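Local coordinates for protein putative Zn-dependent exopeptidase (Bacteroides vulgatus ATCC 8482, PDB 3GUX) that probably removes amino acids from the N-terminal ends of peptides as a zinc-dependent aminopeptidase of peptidase family M28, at residues I99-H104 against L151-V156; R85-A90 against I155-S160; K240-E245 against K300-T305; Y213-S218 against C265-N270. All coordinates share one frame; numbering follows the deposited sequence.

Overall arrangement
Interactions 1 and 2 lie within one mixed sheet; interaction 4 joins its edge strand 265-269 to residues 213-218 outside it. Interaction 3 packs beside the sheet. Interactions 1 and 2 share I155 and V156: strand 152-158 pairs in parallel with 98-104 and antiparallel with 81-91. Their centres are 9 Å apart, and A103 O probably accepts a hydrogen bond from F158 N. The centre of interaction 4 is about 20 Å from that of interaction 2. Interactions 3 and 4 touch, with centres 12 Å apart. H104, which bonds to D106, ends its strand in an arrangement consistent with the HxD motif of M28 peptidases, placing the likely zinc site near this end of the sheet.

Interaction 1: I99-H104 against L151-V156; sequences ILLCAH and LGIDIV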
loop_
_atom_site.group_PDB
_atom_site.type_symbol
_atom_site.label_atom_id
_atom_site.label_comp_id
_atom_site.label_asym_id
_atom_site.label_seq_id
_atom_site.Cartn_x
_atom_site.Cartn_y
_atom_site.Cartn_z
ATOM N N ILE A 99 -11.432 3.586 3.134
ATOM C CA ILE A 99 -10.018 3.847 3.412
ATOM C C ILE A 99 -9.210 3.241 2.260
ATOM O O ILE A 99 -9.471 2.120 1.823
ATOM C CB ILE A 99 -9.499 3.287 4.747
ATOM C CG1 ILE A 99 -10.324 3.795 5.936
ATOM C CG2 ILE A 99 -7.990 3.637 4.897
ATOM C CD1 ILE A 99 -10.395 5.322 6.082
ATOM N N LEU A 100 -8.266 4.005 1.726
ATOM C CA LEU A 100 -7.401 3.496 0.654
ATOM C C LEU A 100 -6.143 2.918 1.254
ATOM O O LEU A 100 -5.550 3.539 2.111
ATOM C CB LEU A 100 -7.009 4.606 -0.328
ATOM C CG LEU A 100 -5.954 4.271 -1.393
ATOM C CD1 LEU A 100 -6.342 3.073 -2.242
ATOM C CD2 LEU A 100 -5.757 5.471 -2.228
ATOM N N LEU A 101 -5.742 1.736 0.799
ATOM C CA LEU A 101 -4.496 1.124 1.202
ATOM C C LEU A 101 -3.728 0.846 -0.081
ATOM O O LEU A 101 -4.274 0.232 -0.984
ATOM C CB LEU A 101 -4.699 -0.192 1.947
ATOM C CG LEU A 101 -5.490 -0.166 3.256
ATOM C CD1 LEU A 101 -5.508 -1.567 3.863
ATOM C CD2 LEU A 101 -4.905 0.845 4.240
ATOM N N CYS A 102 -2.469 1.255 -0.152
ATOM C CA CYS A 102 -1.695 1.068 -1.377
ATOM C C CYS A 102 -0.205 0.822 -1.175
ATOM O O CYS A 102 0.362 1.031 -0.090
ATOM C CB CYS A 102 -1.930 2.271 -2.284
ATOM S SG CYS A 102 -1.575 3.850 -1.526
ATOM N N ALA A 103 0.411 0.371 -2.277
ATOM C CA ALA A 103 1.808 -0.025 -2.364
ATOM C C ALA A 103 2.140 -0.153 -3.848
ATOM O O ALA A 103 1.231 -0.337 -4.658
ATOM C CB ALA A 103 2.024 -1.364 -1.686
ATOM N N HIS A 104 3.399 -0.013 -4.205
ATOM C CA HIS A 104 3.829 -0.321 -5.556
ATOM C C HIS A 104 4.391 -1.727 -5.652
ATOM O O HIS A 104 5.009 -2.185 -4.740
ATOM C CB HIS A 104 4.812 0.742 -6.076
ATOM C CG HIS A 104 6.217 0.553 -5.621
ATOM N ND1 HIS A 104 7.124 -0.208 -6.309
ATOM C CD2 HIS A 104 6.879 1.052 -4.566
ATOM C CE1 HIS A 104 8.274 -0.201 -5.680
ATOM N NE2 HIS A 104 8.157 0.563 -4.623
ATOM N N LEU A 151 -16.035 0.297 7.313
ATOM C CA LEU A 151 -15.827 1.042 6.068
ATOM C C LEU A 151 -15.389 0.126 4.946
ATOM O O LEU A 151 -14.905 -0.973 5.197
ATOM C CB LEU A 151 -14.752 2.130 6.217
ATOM C CG LEU A 151 -15.121 3.513 6.752
ATOM C CD1 LEU A 151 -15.670 3.492 8.159
ATOM C CD2 LEU A 151 -13.868 4.399 6.655
ATOM N N GLY A 152 -15.571 0.580 3.707
ATOM C CA GLY A 152 -15.079 -0.143 2.531
ATOM C C GLY A 152 -13.569 0.040 2.476
ATOM O O GLY A 152 -13.061 1.085 2.866
ATOM N N ILE A 153 -12.840 -0.991 2.061
ATOM C CA ILE A 153 -11.394 -0.897 1.914
ATOM C C ILE A 153 -11.036 -1.118 0.444
ATOM O O ILE A 153 -11.643 -1.956 -0.234
ATOM C CB ILE A 153 -10.630 -1.925 2.779
ATOM C CG1 ILE A 153 -11.024 -1.834 4.269
ATOM C CG2 ILE A 153 -9.130 -1.740 2.600
ATOM C CD1 ILE A 153 -10.833 -0.465 4.921
ATOM N N ASP A 154 -10.107 -0.303 -0.051
ATOM C CA ASP A 154 -9.530 -0.481 -1.373
ATOM C C ASP A 154 -8.053 -0.780 -1.218
ATOM O O ASP A 154 -7.341 -0.035 -0.537
ATOM C CB ASP A 154 -9.677 0.775 -2.217
ATOM C CG ASP A 154 -11.103 1.120 -2.454
ATOM O OD1 ASP A 154 -11.847 0.290 -3.017
ATOM O OD2 ASP A 154 -11.503 2.217 -2.039
ATOM N N ILE A 155 -7.615 -1.877 -1.843
ATOM C CA ILE A 155 -6.219 -2.276 -1.909
ATOM C C ILE A 155 -5.790 -1.960 -3.366
ATOM O O ILE A 155 -6.360 -2.509 -4.303
ATOM C CB ILE A 155 -6.040 -3.754 -1.523
ATOM C CG1 ILE A 155 -6.354 -3.929 -0.033
ATOM C CG2 ILE A 155 -4.636 -4.226 -1.819
ATOM C CD1 ILE A 155 -6.127 -5.336 0.517
ATOM N N VAL A 156 -4.839 -1.045 -3.551
ATOM C CA VAL A 156 -4.358 -0.705 -4.881
ATOM C C VAL A 156 -2.850 -0.926 -5.005
ATOM O O VAL A 156 -2.075 -0.398 -4.198
ATOM C CB VAL A 156 -4.652 0.754 -5.211
ATOM C CG1 VAL A 156 -4.137 1.106 -6.614
ATOM C CG2 VAL A 156 -6.128 1.009 -5.104
#
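L101 N donates to D154 O at 2.7 Å. This is the shortest of five backbone bonds joining two parallel strands. Strands 98-104 and 152-158 are linked through helix 131-146, a beta-alpha-beta crossover of the phosphorylase/hydrolase-like fold. The ladder runs from I99 N on G152 O to A103 N on V156 O. In between, D154 N bonds to I99 O, and V156 N bonds to L101 O at 2.9 Å. L101 O also meets the CA of I155.

Side chains alternate between the two faces. I99, L101, I153 and I155 share one face, where helices 131-146 and 296-311 cover L101 and I153. There L101 CD1 rests on I153 CG2 at 3.8 Å. At the start of the pair, I99 CD1 meets L151 CD2 at 3.6 Å, and the two side chains cross obliquely. L100, C102, D154 and V156 occupy the other face. The buried carboxylate of D154 is satisfied there by R98, through a salt bridge, and by the hydroxyl of Y194. L100 has CG anti to the backbone N (chi1 172°), which leans the branch over the neighbouring strand. Its CD1 then lies 3.5 Å from V156 CG2.

Interaction 2: R85-A90 against I155-S160; sequences RNIIGA and IVFFDS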
loop_
_atom_site.group_PDB
_atom_site.type_symbol
_atom_site.label_atom_id
_atom_site.label_comp_id
_atom_site.label_asym_id
_atom_site.label_seq_id
_atom_site.Cartn_x
_atom_site.Cartn_y
_atom_site.Cartn_z
ATOM N N ARG A 85 0.426 -2.110 -15.529
ATOM C CA ARG A 85 -0.797 -2.692 -15.004
ATOM C C ARG A 85 -1.031 -2.359 -13.536
ATOM O O ARG A 85 -0.460 -3.014 -12.662
ATOM C CB ARG A 85 -0.749 -4.204 -15.164
ATOM C CG ARG A 85 -2.029 -4.867 -14.687
ATOM C CD ARG A 85 -1.927 -6.342 -14.620
ATOM N NE ARG A 85 -3.213 -6.872 -14.172
ATOM C CZ ARG A 85 -3.520 -8.158 -14.107
ATOM N NH1 ARG A 85 -2.612 -9.078 -14.460
ATOM N NH2 ARG A 85 -4.747 -8.522 -13.695
ATOM N N ASN A 86 -1.861 -1.348 -13.265
ATOM C CA ASN A 86 -2.257 -1.045 -11.885
ATOM C C ASN A 86 -3.321 -2.081 -11.503
ATOM O O ASN A 86 -4.228 -2.329 -12.280
ATOM C CB ASN A 86 -2.861 0.355 -11.746
ATOM C CG ASN A 86 -1.846 1.465 -11.832
ATOM O OD1 ASN A 86 -0.676 1.292 -11.501
ATOM N ND2 ASN A 86 -2.303 2.644 -12.270
ATOM N N ILE A 87 -3.256 -2.632 -10.291
ATOM C CA ILE A 87 -4.183 -3.699 -9.833
ATOM C C ILE A 87 -4.968 -3.208 -8.618
ATOM O O ILE A 87 -4.368 -2.794 -7.647
ATOM C CB ILE A 87 -3.400 -4.982 -9.473
ATOM C CG1 ILE A 87 -2.497 -5.400 -10.644
ATOM C CG2 ILE A 87 -4.357 -6.122 -9.071
ATOM C CD1 ILE A 87 -1.572 -6.552 -10.371
ATOM N N ILE A 88 -6.300 -3.240 -8.667
ATOM C CA ILE A 88 -7.107 -2.713 -7.568
ATOM C C ILE A 88 -8.108 -3.757 -7.060
ATOM O O ILE A 88 -8.780 -4.419 -7.855
ATOM C CB ILE A 88 -7.836 -1.385 -7.946
ATOM C CG1 ILE A 88 -6.865 -0.356 -8.541
ATOM C CG2 ILE A 88 -8.507 -0.773 -6.724
ATOM C CD1 ILE A 88 -6.553 -0.528 -10.033
ATOM N N GLY A 89 -8.177 -3.910 -5.733
ATOM C CA GLY A 89 -9.112 -4.827 -5.071
ATOM C C GLY A 89 -9.998 -4.039 -4.109
ATOM O O GLY A 89 -9.506 -3.450 -3.151
ATOM N N ALA A 90 -11.310 -4.034 -4.366
ATOM C CA ALA A 90 -12.280 -3.274 -3.578
ATOM C C ALA A 90 -13.065 -4.196 -2.686
ATOM O O ALA A 90 -13.435 -5.286 -3.115
ATOM C CB ALA A 90 -13.252 -2.517 -4.497
ATOM N N ILE A 155 -7.615 -1.877 -1.843
ATOM C CA ILE A 155 -6.219 -2.276 -1.909
ATOM C C ILE A 155 -5.790 -1.960 -3.366
ATOM O O ILE A 155 -6.360 -2.509 -4.303
ATOM C CB ILE A 155 -6.040 -3.754 -1.523
ATOM C CG1 ILE A 155 -6.354 -3.929 -0.033
ATOM C CG2 ILE A 155 -4.636 -4.226 -1.819
ATOM C CD1 ILE A 155 -6.127 -5.336 0.517
ATOM N N VAL A 156 -4.839 -1.045 -3.551
ATOM C CA VAL A 156 -4.358 -0.705 -4.881
ATOM C C VAL A 156 -2.850 -0.926 -5.005
ATOM O O VAL A 156 -2.075 -0.398 -4.198
ATOM C CB VAL A 156 -4.652 0.754 -5.211
ATOM C CG1 VAL A 156 -4.137 1.106 -6.614
ATOM C CG2 VAL A 156 -6.128 1.009 -5.104
ATOM N N PHE A 157 -2.448 -1.765 -5.960
ATOM C CA PHE A 157 -1.045 -1.974 -6.241
ATOM C C PHE A 157 -0.696 -1.154 -7.482
ATOM O O PHE A 157 -1.180 -1.430 -8.592
ATOM C CB PHE A 157 -0.693 -3.442 -6.449
ATOM C CG PHE A 157 -1.166 -4.369 -5.347
ATOM C CD1 PHE A 157 -0.993 -4.051 -3.999
ATOM C CD2 PHE A 157 -1.683 -5.622 -5.663
ATOM C CE1 PHE A 157 -1.395 -4.938 -2.991
ATOM C CE2 PHE A 157 -2.108 -6.508 -4.655
ATOM C CZ PHE A 157 -1.958 -6.165 -3.321
ATOM N N PHE A 158 0.146 -0.144 -7.277
ATOM C CA PHE A 158 0.620 0.727 -8.327
ATOM C C PHE A 158 1.788 0.119 -9.070
ATOM O O PHE A 158 2.680 -0.433 -8.449
ATOM C CB PHE A 158 1.111 2.065 -7.765
ATOM C CG PHE A 158 0.048 2.871 -7.101
ATOM C CD1 PHE A 158 -1.099 3.219 -7.793
ATOM C CD2 PHE A 158 0.221 3.329 -5.811
ATOM C CE1 PHE A 158 -2.067 3.988 -7.213
ATOM C CE2 PHE A 158 -0.756 4.087 -5.211
ATOM C CZ PHE A 158 -1.904 4.415 -5.904
ATOM N N ASP A 159 1.778 0.240 -10.392
ATOM C CA ASP A 159 2.874 -0.212 -11.216
ATOM C C ASP A 159 3.758 0.977 -11.601
ATOM O O ASP A 159 3.459 2.117 -11.260
ATOM C CB ASP A 159 2.284 -0.873 -12.469
ATOM C CG ASP A 159 3.237 -1.800 -13.186
ATOM O OD1 ASP A 159 4.400 -2.014 -12.750
ATOM O OD2 ASP A 159 2.792 -2.346 -14.219
ATOM N N SER A 160 4.895 0.694 -12.228
ATOM C CA SER A 160 5.759 1.714 -12.850
ATOM C C SER A 160 6.200 2.845 -11.939
ATOM O O SER A 160 6.238 4.019 -12.284
ATOM C CB SER A 160 5.034 2.244 -14.094
ATOM O OG SER A 160 4.702 1.128 -14.918
#
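D159 holds CG anti to the backbone N (chi1 -160°), which turns its carboxylate back toward R85, and N86 holds CG anti to the carbonyl carbon (chi1 -74°), which carries its amide the other way across the gap. The two side chains continue the pairing where the strand of 155-158 ends. D159 OD2 takes the backbone N of R85 at 2.7 Å with its anti lone pair. N86 OD1 takes D159 N at 2.9 Å, and the bond is almost straight, at 172°.

Before this point the segments form a regular antiparallel ladder between strands 81-91 and 152-158. I87 with F157 and G89 with I155 are hydrogen-bonded pairs, each closed by two backbone bonds. I87 N to F157 O is 2.9 Å. I88 and V156 form the non-hydrogen-bonded pair between them. Their side chains lie side by side and point the same way, and I88 CG2 to V156 CG2 is tight at 3.4 Å.

Both polar groups have second partners. D159 OD1 accepts from H49, and N86 ND2 donates to Q70 and G181. Each buried side chain thus ties a backbone N across the contact to residues beyond it, which fixes the rotation of both flat groups.

Interaction 3: K240-E245 against K300-T305; sequences KYFVKE and KAVGQT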
loop_
_atom_site.group_PDB
_atom_site.type_symbol
_atom_site.label_atom_id
_atom_site.label_comp_id
_atom_site.label_asym_id
_atom_site.label_seq_id
_atom_site.Cartn_x
_atom_site.Cartn_y
_atom_site.Cartn_z
ATOM N N LYS A 240 8.506 1.131 18.997
ATOM C CA LYS A 240 9.880 0.945 18.505
ATOM C C LYS A 240 9.974 1.176 17.013
ATOM O O LYS A 240 10.974 1.696 16.500
ATOM C CB LYS A 240 10.342 -0.491 18.750
ATOM N N TYR A 241 8.921 0.775 16.319
ATOM C CA TYR A 241 8.850 0.866 14.876
ATOM C C TYR A 241 8.302 2.191 14.385
ATOM O O TYR A 241 8.788 2.689 13.399
ATOM C CB TYR A 241 7.994 -0.262 14.324
ATOM C CG TYR A 241 8.571 -1.624 14.583
ATOM C CD1 TYR A 241 9.578 -2.132 13.757
ATOM C CD2 TYR A 241 8.124 -2.395 15.641
ATOM C CE1 TYR A 241 10.124 -3.373 13.966
ATOM C CE2 TYR A 241 8.674 -3.654 15.878
ATOM C CZ TYR A 241 9.661 -4.141 15.021
ATOM O OH TYR A 241 10.203 -5.394 15.228
ATOM N N PHE A 242 7.329 2.770 15.105
ATOM C CA PHE A 242 6.683 4.015 14.684
ATOM C C PHE A 242 7.165 5.183 15.528
ATOM O O PHE A 242 6.549 5.523 16.549
ATOM C CB PHE A 242 5.165 3.860 14.751
ATOM C CG PHE A 242 4.616 2.926 13.713
ATOM C CD1 PHE A 242 4.663 1.558 13.893
ATOM C CD2 PHE A 242 4.081 3.420 12.531
ATOM C CE1 PHE A 242 4.179 0.709 12.915
ATOM C CE2 PHE A 242 3.585 2.575 11.560
ATOM C CZ PHE A 242 3.638 1.216 11.757
ATOM N N VAL A 243 8.267 5.785 15.075
ATOM C CA VAL A 243 8.918 6.903 15.755
ATOM C C VAL A 243 8.164 8.201 15.474
ATOM O O VAL A 243 8.090 8.641 14.306
ATOM C CB VAL A 243 10.405 7.058 15.325
ATOM C CG1 VAL A 243 11.056 8.228 16.053
ATOM C CG2 VAL A 243 11.177 5.776 15.593
ATOM N N LYS A 244 7.625 8.828 16.528
ATOM C CA LYS A 244 6.855 10.053 16.367
ATOM C C LYS A 244 7.798 11.226 16.262
ATOM O O LYS A 244 7.858 12.067 17.160
ATOM C CB LYS A 244 5.913 10.270 17.537
ATOM C CG LYS A 244 4.911 9.189 17.765
ATOM C CD LYS A 244 4.022 9.589 18.882
ATOM C CE LYS A 244 2.993 8.564 19.172
ATOM N NZ LYS A 244 2.300 8.921 20.445
ATOM N N GLU A 245 8.549 11.285 15.178
ATOM C CA GLU A 245 9.508 12.356 14.930
ATOM C C GLU A 245 9.515 12.604 13.444
ATOM O O GLU A 245 9.289 11.673 12.667
ATOM C CB GLU A 245 10.919 11.976 15.402
ATOM C CG GLU A 245 11.034 11.682 16.925
ATOM C CD GLU A 245 12.433 11.276 17.386
ATOM O OE1 GLU A 245 13.400 11.415 16.604
ATOM O OE2 GLU A 245 12.555 10.806 18.542
ATOM N N LYS A 300 4.621 -7.698 11.324
ATOM C CA LYS A 300 3.556 -7.783 12.275
ATOM C C LYS A 300 3.225 -6.385 12.810
ATOM O O LYS A 300 2.051 -6.024 12.931
ATOM C CB LYS A 300 3.904 -8.736 13.440
ATOM C CG LYS A 300 2.824 -8.799 14.580
ATOM C CD LYS A 300 1.490 -9.422 14.123
ATOM C CE LYS A 300 0.473 -9.578 15.297
ATOM N NZ LYS A 300 -0.851 -10.160 14.846
ATOM N N ALA A 301 4.255 -5.604 13.128
ATOM C CA ALA A 301 4.040 -4.254 13.645
ATOM C C ALA A 301 3.309 -3.387 12.652
ATOM O O ALA A 301 2.411 -2.615 13.022
ATOM C CB ALA A 301 5.373 -3.586 14.049
ATOM N N VAL A 302 3.694 -3.472 11.389
ATOM C CA VAL A 302 3.049 -2.656 10.358
ATOM C C VAL A 302 1.643 -3.147 10.062
ATOM O O VAL A 302 0.681 -2.371 10.057
ATOM C CB VAL A 302 3.865 -2.620 9.060
ATOM C CG1 VAL A 302 3.076 -1.891 7.928
ATOM C CG2 VAL A 302 5.195 -1.936 9.349
ATOM N N GLY A 303 1.528 -4.430 9.808
ATOM C CA GLY A 303 0.260 -5.014 9.441
ATOM C C GLY A 303 -0.770 -4.874 10.542
ATOM O O GLY A 303 -1.909 -4.472 10.275
ATOM N N GLN A 304 -0.396 -5.175 11.783
ATOM C CA GLN A 304 -1.393 -5.095 12.874
ATOM C C GLN A 304 -1.847 -3.664 13.129
ATOM O O GLN A 304 -3.039 -3.423 13.453
ATOM C CB GLN A 304 -0.851 -5.676 14.187
ATOM C CG GLN A 304 -1.963 -6.011 15.205
ATOM C CD GLN A 304 -2.920 -7.032 14.637
ATOM O OE1 GLN A 304 -2.484 -8.115 14.245
ATOM N NE2 GLN A 304 -4.228 -6.692 14.573
ATOM N N THR A 305 -0.901 -2.726 13.040
ATOM C CA THR A 305 -1.203 -1.302 13.265
ATOM C C THR A 305 -2.199 -0.855 12.205
ATOM O O THR A 305 -3.200 -0.259 12.542
ATOM C CB THR A 305 0.065 -0.421 13.238
ATOM O OG1 THR A 305 0.873 -0.740 14.368
ATOM C CG2 THR A 305 -0.265 1.109 13.223
#
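F242 and Y241 set their rings against A301, V302 and T305, one side of helix 296-311. That helix packs on the central sheet of the phosphorylase/hydrolase-like fold, so the contact attaches the chain leading into the short, weakly bonded strand 242-244 to the side of the helix that carries A301, V302 and T305. The CB of A301 sits over one face of the Y241 ring, 3.4 Å from Y241 CD2. The F242 ring penetrates further. T305 CG2 lies over one of its faces, offset toward the rim and 4.2 Å from F242 CZ. V302 CA meets the same ring at its edge, near the ring plane. F242 CE1 lies 3.8 Å from A301 O. In both aromatic residues CG is anti to the carbonyl carbon (chi1 -64° in Y241, -69° in F242), and both rings reach toward the helix.

The next shell holds these groups in place. T305 OG1 donates to A301 O one turn earlier, which fixes its rotation and keeps CG2 over the ring. With an alanine in place of T305, that face of F242 would probably be less covered and A301 O would lose its hydroxyl donor. W230 meets the F242 ring edge-to-face, and F212 also packs against it. H234 bonds to F242 O. One residue before A301, K300 forms a salt bridge with E23. K300 NZ also donates to Q304 OE1 at 2.7 Å, from 25° out of the amide plane.

Interaction 4: Y213-S218 against C265-N270; sequences YYEGYS and CVDIIN
S218 OG, at the start of helix 218-221, anchors the tight end of this contact against the edge strand 265-269. It accepts D267 N at 2.7 Å, in a bond of 174°. It also donates to E215 OE1 at 2.8 Å, nearly along the C-O axis. The same oxygen takes S218 N at 2.7 Å, and H254 adds a third donor. E215 OE2 is met by Y217 N from above the carboxylate plane, and by T250 N. The carboxylate thus caps the turn into the helix. Its side chain bends at chi2 (-82°), and CG touches I269 CG2 at 4.1 Å.

Toward Y213 the segments stand apart, and water fills the gap. Water 1 joins Y213 O, D267 O and I269 N. Water 2 lies between Y213 N and I269 O, and water 3 between E215 N and D267 O. No direct backbone bond joins the segments here.

Replacing E215 by alanine is likely to leave the S218 and Y217 amides without this acceptor and the S218 hydroxyl freer to turn away from D267 N. The donors to E215 probably offset the nearby carboxylate of D267, and S218 OG, donating to E215 while accepting from D267 N, links the helix cap to the strand.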
loop_
_atom_site.group_PDB
_atom_site.type_symbol
_atom_site.label_atom_id
_atom_site.label_comp_id
_atom_site.label_asym_id
_atom_site.label_seq_id
_atom_site.Cartn_x
_atom_site.Cartn_y
_atom_site.Cartn_z
ATOM N N TYR A 213 9.277 6.979 10.449
ATOM C CA TYR A 213 9.219 8.319 10.985
ATOM C C TYR A 213 8.046 9.060 10.356
ATOM O O TYR A 213 7.474 8.579 9.356
ATOM C CB TYR A 213 10.546 9.048 10.698
ATOM C CG TYR A 213 11.635 8.754 11.698
ATOM C CD1 TYR A 213 12.209 7.504 11.768
ATOM C CD2 TYR A 213 12.088 9.738 12.581
ATOM C CE1 TYR A 213 13.190 7.226 12.681
ATOM C CE2 TYR A 213 13.086 9.463 13.500
ATOM C CZ TYR A 213 13.625 8.191 13.536
ATOM O OH TYR A 213 14.605 7.856 14.430
ATOM N N TYR A 214 7.681 10.216 10.933
ATOM C CA TYR A 214 6.683 11.063 10.291
ATOM C C TYR A 214 7.338 11.522 9.004
ATOM O O TYR A 214 8.331 12.255 9.038
ATOM C CB TYR A 214 6.275 12.280 11.111
ATOM C CG TYR A 214 5.504 12.028 12.386
ATOM C CD1 TYR A 214 4.535 11.030 12.476
ATOM C CD2 TYR A 214 5.668 12.874 13.464
ATOM C CE1 TYR A 214 3.827 10.833 13.643
ATOM C CE2 TYR A 214 4.950 12.703 14.612
ATOM C CZ TYR A 214 4.035 11.684 14.704
ATOM O OH TYR A 214 3.326 11.535 15.864
ATOM N N GLU A 215 6.825 11.028 7.876
ATOM C CA GLU A 215 7.354 11.386 6.567
ATOM C C GLU A 215 6.907 12.799 6.232
ATOM O O GLU A 215 5.739 13.173 6.495
ATOM C CB GLU A 215 6.911 10.355 5.526
ATOM C CG GLU A 215 7.495 10.570 4.129
ATOM C CD GLU A 215 6.726 11.611 3.327
ATOM O OE1 GLU A 215 5.483 11.662 3.432
ATOM O OE2 GLU A 215 7.357 12.374 2.580
ATOM N N GLY A 216 7.839 13.577 5.667
ATOM C CA GLY A 216 7.624 15.006 5.414
ATOM C C GLY A 216 6.352 15.427 4.700
ATOM O O GLY A 216 5.634 16.300 5.194
ATOM N N TYR A 217 6.092 14.857 3.521
ATOM C CA TYR A 217 4.888 15.213 2.756
ATOM C C TYR A 217 3.620 14.805 3.523
ATOM O O TYR A 217 2.686 15.628 3.679
ATOM C CB TYR A 217 4.924 14.638 1.339
ATOM C CG TYR A 217 3.817 15.155 0.461
ATOM C CD1 TYR A 217 3.982 16.311 -0.298
ATOM C CD2 TYR A 217 2.598 14.492 0.393
ATOM C CE1 TYR A 217 2.929 16.809 -1.094
ATOM C CE2 TYR A 217 1.559 14.956 -0.386
ATOM C CZ TYR A 217 1.731 16.096 -1.144
ATOM O OH TYR A 217 0.667 16.520 -1.897
ATOM N N SER A 218 3.611 13.579 4.040
ATOM C CA SER A 218 2.495 13.090 4.850
ATOM C C SER A 218 2.194 14.034 6.048
ATOM O O SER A 218 1.040 14.300 6.340
ATOM C CB SER A 218 2.759 11.669 5.376
ATOM O OG SER A 218 2.997 10.697 4.322
ATOM N N CYS A 265 -2.900 11.249 2.140
ATOM C CA CYS A 265 -2.349 9.931 2.088
ATOM C C CYS A 265 -1.052 9.867 2.853
ATOM O O CYS A 265 -0.130 10.645 2.585
ATOM C CB CYS A 265 -2.124 9.559 0.636
ATOM S SG CYS A 265 -1.740 7.861 0.426
ATOM N N VAL A 266 -0.979 8.903 3.772
ATOM C CA VAL A 266 0.154 8.733 4.669
ATOM C C VAL A 266 1.116 7.693 4.138
ATOM O O VAL A 266 0.718 6.565 3.873
ATOM C CB VAL A 266 -0.329 8.306 6.114
ATOM C CG1 VAL A 266 0.822 8.169 7.053
ATOM C CG2 VAL A 266 -1.329 9.324 6.700
ATOM N N ASP A 267 2.387 8.055 4.012
ATOM C CA ASP A 267 3.413 7.103 3.626
ATOM C C ASP A 267 4.072 6.480 4.881
ATOM O O ASP A 267 4.630 7.214 5.716
ATOM C CB ASP A 267 4.453 7.804 2.742
ATOM C CG ASP A 267 5.359 6.837 1.992
ATOM O OD1 ASP A 267 5.166 5.583 2.056
ATOM O OD2 ASP A 267 6.284 7.340 1.318
ATOM N N ILE A 268 3.954 5.149 5.036
ATOM C CA ILE A 268 4.633 4.381 6.082
ATOM C C ILE A 268 5.833 3.810 5.334
ATOM O O ILE A 268 5.656 2.880 4.547
ATOM C CB ILE A 268 3.763 3.243 6.696
ATOM C CG1 ILE A 268 2.429 3.817 7.230
ATOM C CG2 ILE A 268 4.562 2.470 7.752
ATOM C CD1 ILE A 268 1.467 2.731 7.856
ATOM N N ILE A 269 7.012 4.392 5.572
ATOM C CA ILE A 269 8.232 4.117 4.819
ATOM C C ILE A 269 9.443 4.096 5.753
ATOM O O ILE A 269 9.584 4.951 6.610
ATOM C CB ILE A 269 8.428 5.144 3.659
ATOM C CG1 ILE A 269 9.668 4.815 2.791
ATOM C CG2 ILE A 269 8.434 6.598 4.197
ATOM C CD1 ILE A 269 9.743 5.600 1.438
ATOM N N ASN A 270 10.283 3.061 5.631
ATOM C CA ASN A 270 11.465 2.982 6.453
ATOM C C ASN A 270 12.425 4.160 6.195
ATOM O O ASN A 270 12.691 4.495 5.036
ATOM C CB ASN A 270 12.188 1.644 6.243
ATOM C CG ASN A 270 13.379 1.503 7.154
ATOM O OD1 ASN A 270 13.304 1.786 8.361
ATOM N ND2 ASN A 270 14.495 1.098 6.586
HETATM O O HOH W 1 6.876 6.812 7.499
HETATM O O HOH W 2 9.791 7.482 7.538
HETATM O O HOH W 3 4.336 9.246 7.697
#